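Endoribonuclease AbiQ (Lactococcus lactis, PDB 4GLK) cleaves RNA as the toxin of a type III toxin-antitoxin system in antiviral defence and is neutralised by its cognate antitoxin RNA, AntiQ. Local coordinates at residues R4-L16 and I93-L105. The protein carries 1 engineered substitution. Sequence-based numbering, arbitrary orientation.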
# COMPACT_ATOMS: atom_id res chain seq x y z
N ARG A 4 2.74 8.77 5.62
CA ARG A 4 1.74 9.76 5.23
C ARG A 4 0.82 9.16 4.23
O ARG A 4 1.17 8.16 3.62
CB ARG A 4 2.43 10.93 4.52
CG ARG A 4 2.91 12.02 5.40
CD ARG A 4 4.39 12.08 5.35
NE ARG A 4 4.91 12.68 4.13
CZ ARG A 4 6.19 12.60 3.76
NH1 ARG A 4 7.05 11.93 4.52
NH2 ARG A 4 6.61 13.19 2.66
N PHE A 5 -0.29 9.86 3.93
CA PHE A 5 -1.26 9.43 2.92
C PHE A 5 -0.97 10.07 1.59
O PHE A 5 -0.63 11.25 1.50
CB PHE A 5 -2.70 9.76 3.35
CG PHE A 5 -3.29 8.93 4.47
CD1 PHE A 5 -3.44 7.56 4.34
CD2 PHE A 5 -3.77 9.54 5.62
CE1 PHE A 5 -4.04 6.80 5.35
CE2 PHE A 5 -4.35 8.78 6.65
CZ PHE A 5 -4.49 7.41 6.50
N PHE A 6 -1.12 9.29 0.54
CA PHE A 6 -0.88 9.78 -0.81
C PHE A 6 -1.86 9.16 -1.74
O PHE A 6 -2.48 8.13 -1.43
CB PHE A 6 0.51 9.34 -1.30
CG PHE A 6 1.70 9.92 -0.57
CD1 PHE A 6 2.23 11.15 -0.94
CD2 PHE A 6 2.30 9.22 0.47
CE1 PHE A 6 3.31 11.69 -0.24
CE2 PHE A 6 3.38 9.76 1.16
CZ PHE A 6 3.90 10.99 0.78
N THR A 7 -1.94 9.77 -2.94
CA THR A 7 -2.61 9.21 -4.08
C THR A 7 -1.51 9.17 -5.13
O THR A 7 -0.43 9.76 -4.96
CB THR A 7 -3.89 9.96 -4.51
OG1 THR A 7 -3.59 11.28 -4.96
CG2 THR A 7 -5.00 9.96 -3.43
N VAL A 8 -1.75 8.42 -6.19
CA VAL A 8 -0.81 8.30 -7.29
C VAL A 8 -1.54 8.82 -8.53
O VAL A 8 -2.78 8.77 -8.57
CB VAL A 8 -0.30 6.83 -7.45
CG1 VAL A 8 0.78 6.73 -8.53
CG2 VAL A 8 0.25 6.30 -6.12
N THR A 9 -0.81 9.40 -9.51
CA THR A 9 -1.46 9.91 -10.72
C THR A 9 -2.14 8.74 -11.46
O THR A 9 -1.57 7.64 -11.53
CB THR A 9 -0.47 10.62 -11.66
OG1 THR A 9 0.50 9.69 -12.11
CG2 THR A 9 0.21 11.83 -11.03
N ASP A 10 -3.35 9.00 -12.01
CA ASP A 10 -4.13 8.04 -12.80
C ASP A 10 -3.29 7.57 -13.98
O ASP A 10 -3.35 6.39 -14.33
CB ASP A 10 -5.46 8.68 -13.27
CG ASP A 10 -6.49 8.98 -12.16
OD1 ASP A 10 -6.50 8.24 -11.14
OD2 ASP A 10 -7.31 9.92 -12.34
N GLU A 11 -2.45 8.48 -14.54
CA GLU A 11 -1.56 8.21 -15.67
C GLU A 11 -0.50 7.16 -15.33
O GLU A 11 -0.36 6.17 -16.05
CB GLU A 11 -0.94 9.51 -16.21
CG GLU A 11 -1.97 10.47 -16.83
CD GLU A 11 -2.62 11.51 -15.93
OE1 GLU A 11 -2.91 12.62 -16.43
OE2 GLU A 11 -2.87 11.23 -14.73
N TYR A 12 0.23 7.36 -14.21
CA TYR A 12 1.23 6.41 -13.73
C TYR A 12 0.59 5.04 -13.39
O TYR A 12 1.18 4.01 -13.71
CB TYR A 12 1.96 6.94 -12.50
CG TYR A 12 3.06 6.00 -12.08
CD1 TYR A 12 4.14 5.74 -12.91
CD2 TYR A 12 2.97 5.30 -10.87
CE1 TYR A 12 5.15 4.86 -12.53
CE2 TYR A 12 3.98 4.41 -10.49
CZ TYR A 12 5.06 4.20 -11.32
OH TYR A 12 6.06 3.33 -10.96
N ILE A 13 -0.57 5.03 -12.72
CA ILE A 13 -1.27 3.78 -12.37
C ILE A 13 -1.68 3.03 -13.64
O ILE A 13 -1.41 1.83 -13.74
CB ILE A 13 -2.47 4.05 -11.41
CG1 ILE A 13 -1.96 4.56 -10.04
CG2 ILE A 13 -3.39 2.82 -11.26
CD1 ILE A 13 -1.14 3.55 -9.15
N ALA A 14 -2.27 3.75 -14.63
CA ALA A 14 -2.70 3.16 -15.90
C ALA A 14 -1.50 2.56 -16.62
O ALA A 14 -1.63 1.51 -17.23
CB ALA A 14 -3.38 4.20 -16.79
N TYR A 15 -0.31 3.20 -16.47
CA TYR A 15 0.94 2.74 -17.05
C TYR A 15 1.44 1.45 -16.38
O TYR A 15 1.87 0.54 -17.09
CB TYR A 15 1.98 3.85 -17.03
CG TYR A 15 3.40 3.38 -17.33
CD1 TYR A 15 3.85 3.28 -18.65
CD2 TYR A 15 4.30 3.14 -16.30
CE1 TYR A 15 5.18 2.94 -18.93
CE2 TYR A 15 5.62 2.79 -16.57
CZ TYR A 15 6.06 2.68 -17.88
OH TYR A 15 7.35 2.32 -18.11
N LEU A 16 1.41 1.37 -15.03
CA LEU A 16 1.83 0.16 -14.33
C LEU A 16 0.90 -1.00 -14.63
O LEU A 16 1.37 -2.12 -14.79
CB LEU A 16 1.95 0.33 -12.80
CG LEU A 16 3.05 1.22 -12.24
CD1 LEU A 16 3.13 1.06 -10.74
CD2 LEU A 16 4.42 0.92 -12.87
N ILE A 93 3.63 -0.73 -4.48
CA ILE A 93 4.24 -0.35 -5.74
C ILE A 93 5.34 0.68 -5.58
O ILE A 93 5.25 1.56 -4.71
CB ILE A 93 3.13 0.20 -6.73
CG1 ILE A 93 2.31 1.36 -6.10
CG2 ILE A 93 2.23 -0.93 -7.31
CD1 ILE A 93 1.45 2.21 -7.08
N PRO A 94 6.33 0.66 -6.50
CA PRO A 94 7.33 1.74 -6.50
C PRO A 94 6.71 2.95 -7.23
O PRO A 94 6.08 2.80 -8.29
CB PRO A 94 8.50 1.13 -7.28
CG PRO A 94 7.86 0.18 -8.23
CD PRO A 94 6.57 -0.28 -7.62
N VAL A 95 6.84 4.14 -6.64
CA VAL A 95 6.27 5.35 -7.24
C VAL A 95 7.36 6.41 -7.39
O VAL A 95 7.95 6.82 -6.38
CB VAL A 95 5.02 5.91 -6.47
CG1 VAL A 95 4.44 7.15 -7.18
CG2 VAL A 95 3.95 4.85 -6.28
N PRO A 96 7.61 6.90 -8.62
CA PRO A 96 8.60 8.00 -8.78
C PRO A 96 8.07 9.25 -8.08
O PRO A 96 6.86 9.41 -7.96
CB PRO A 96 8.65 8.21 -10.30
CG PRO A 96 7.98 7.02 -10.90
CD PRO A 96 6.97 6.56 -9.90
N ASP A 97 8.97 10.09 -7.59
CA ASP A 97 8.63 11.33 -6.89
C ASP A 97 7.55 12.19 -7.60
O ASP A 97 6.69 12.76 -6.93
CB ASP A 97 9.91 12.17 -6.66
CG ASP A 97 10.96 11.54 -5.75
OD1 ASP A 97 10.60 11.10 -4.63
OD2 ASP A 97 12.15 11.53 -6.14
N SER A 98 7.62 12.28 -8.93
CA SER A 98 6.72 13.09 -9.76
C SER A 98 5.26 12.65 -9.77
O SER A 98 4.37 13.47 -10.03
CB SER A 98 7.22 13.13 -11.20
OG SER A 98 7.20 11.83 -11.77
N GLU A 99 5.00 11.35 -9.53
CA GLU A 99 3.66 10.77 -9.60
C GLU A 99 2.96 10.65 -8.25
O GLU A 99 1.81 10.24 -8.18
CB GLU A 99 3.72 9.42 -10.37
CG GLU A 99 4.39 9.54 -11.74
CD GLU A 99 3.92 10.67 -12.64
OE1 GLU A 99 4.73 11.57 -12.93
OE2 GLU A 99 2.73 10.66 -13.05
N LEU A 100 3.66 11.03 -7.18
CA LEU A 100 3.16 10.98 -5.82
C LEU A 100 2.35 12.25 -5.48
O LEU A 100 2.86 13.35 -5.65
CB LEU A 100 4.34 10.88 -4.86
CG LEU A 100 4.61 9.57 -4.16
CD1 LEU A 100 5.24 9.88 -2.83
CD2 LEU A 100 3.34 8.68 -3.99
N ILE A 101 1.11 12.09 -5.00
CA ILE A 101 0.27 13.24 -4.70
C ILE A 101 -0.15 13.22 -3.25
O ILE A 101 -0.95 12.37 -2.87
CB ILE A 101 -0.95 13.33 -5.67
CG1 ILE A 101 -0.49 13.23 -7.15
CG2 ILE A 101 -1.77 14.60 -5.41
CD1 ILE A 101 -1.59 12.86 -8.13
N PRO A 102 0.35 14.16 -2.41
CA PRO A 102 -0.07 14.16 -1.00
C PRO A 102 -1.59 14.24 -0.84
O PRO A 102 -2.25 14.93 -1.62
CB PRO A 102 0.63 15.40 -0.43
CG PRO A 102 1.79 15.62 -1.31
CD PRO A 102 1.32 15.24 -2.68
N LEU A 103 -2.15 13.50 0.11
CA LEU A 103 -3.60 13.52 0.27
C LEU A 103 -4.08 14.43 1.39
O LEU A 103 -3.87 14.13 2.56
CB LEU A 103 -4.18 12.11 0.36
CG LEU A 103 -5.67 12.00 0.63
CD1 LEU A 103 -6.48 12.10 -0.65
CD2 LEU A 103 -5.98 10.73 1.35
N PRO A 104 -4.77 15.53 1.04
CA PRO A 104 -5.29 16.43 2.08
C PRO A 104 -6.54 15.85 2.74
O PRO A 104 -7.40 15.29 2.05
CB PRO A 104 -5.61 17.73 1.31
CG PRO A 104 -5.08 17.51 -0.10
CD PRO A 104 -5.10 16.04 -0.30
N LEU A 105 -6.61 15.93 4.07
CA LEU A 105 -7.75 15.44 4.81
C LEU A 105 -8.52 16.60 5.37
O LEU A 105 -7.94 17.53 5.93
CB LEU A 105 -7.37 14.50 5.98
CG LEU A 105 -6.71 13.15 5.65
CD1 LEU A 105 -6.37 12.42 6.93
CD2 LEU A 105 -7.62 12.27 4.79
O HOH W 1 -4.34 13.26 -3.37
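Val-8 and Val-95 meet tip to tip, CG1 to CG1 at 3.9 Å, while Ile-93 CD1 lies 3.6 Å from Ile-13 CD1 on helix 10-16. On strand 100-102, Leu-100 CD1 sits over one face of the Phe-6 ring, 3.9 Å from its centroid and 18° off the normal, a CH-pi contact; Phe-47 of strand 45-52 meets that ring edge-to-face. The Tyr-12 ring is held between Pro-96 CD over one face and Leu-16 CG over the other. With CG anti to the backbone N (chi1 -176°), Tyr-12 reaches across to donate from OH to Pro-94 O at 2.7 Å. The backbones of strands 4-8 and 100-102 form an antiparallel pair, Thr-7 and Ile-101 exchanging two N-H...O bonds, which adds 100-102 as an outermost strand of the sheet. At the polar edge, Thr-9, at the N-cap of helix 10-16, donates from OG1 to Glu-99 OE2 (2.6 Å) on its anti side, somewhat out of the carboxylate plane, and accepts from Tyr-12 N (3.1 Å, N-H...O angle 156°), a capping bond. Ser-98 OG donates to Glu-99 OE1 (2.7 Å). Each carboxylate oxygen thus receives a hydroxyl, which fixes the group's rotation, and Thr-9 couples helix 10-16 to the loop entering strand 100-102.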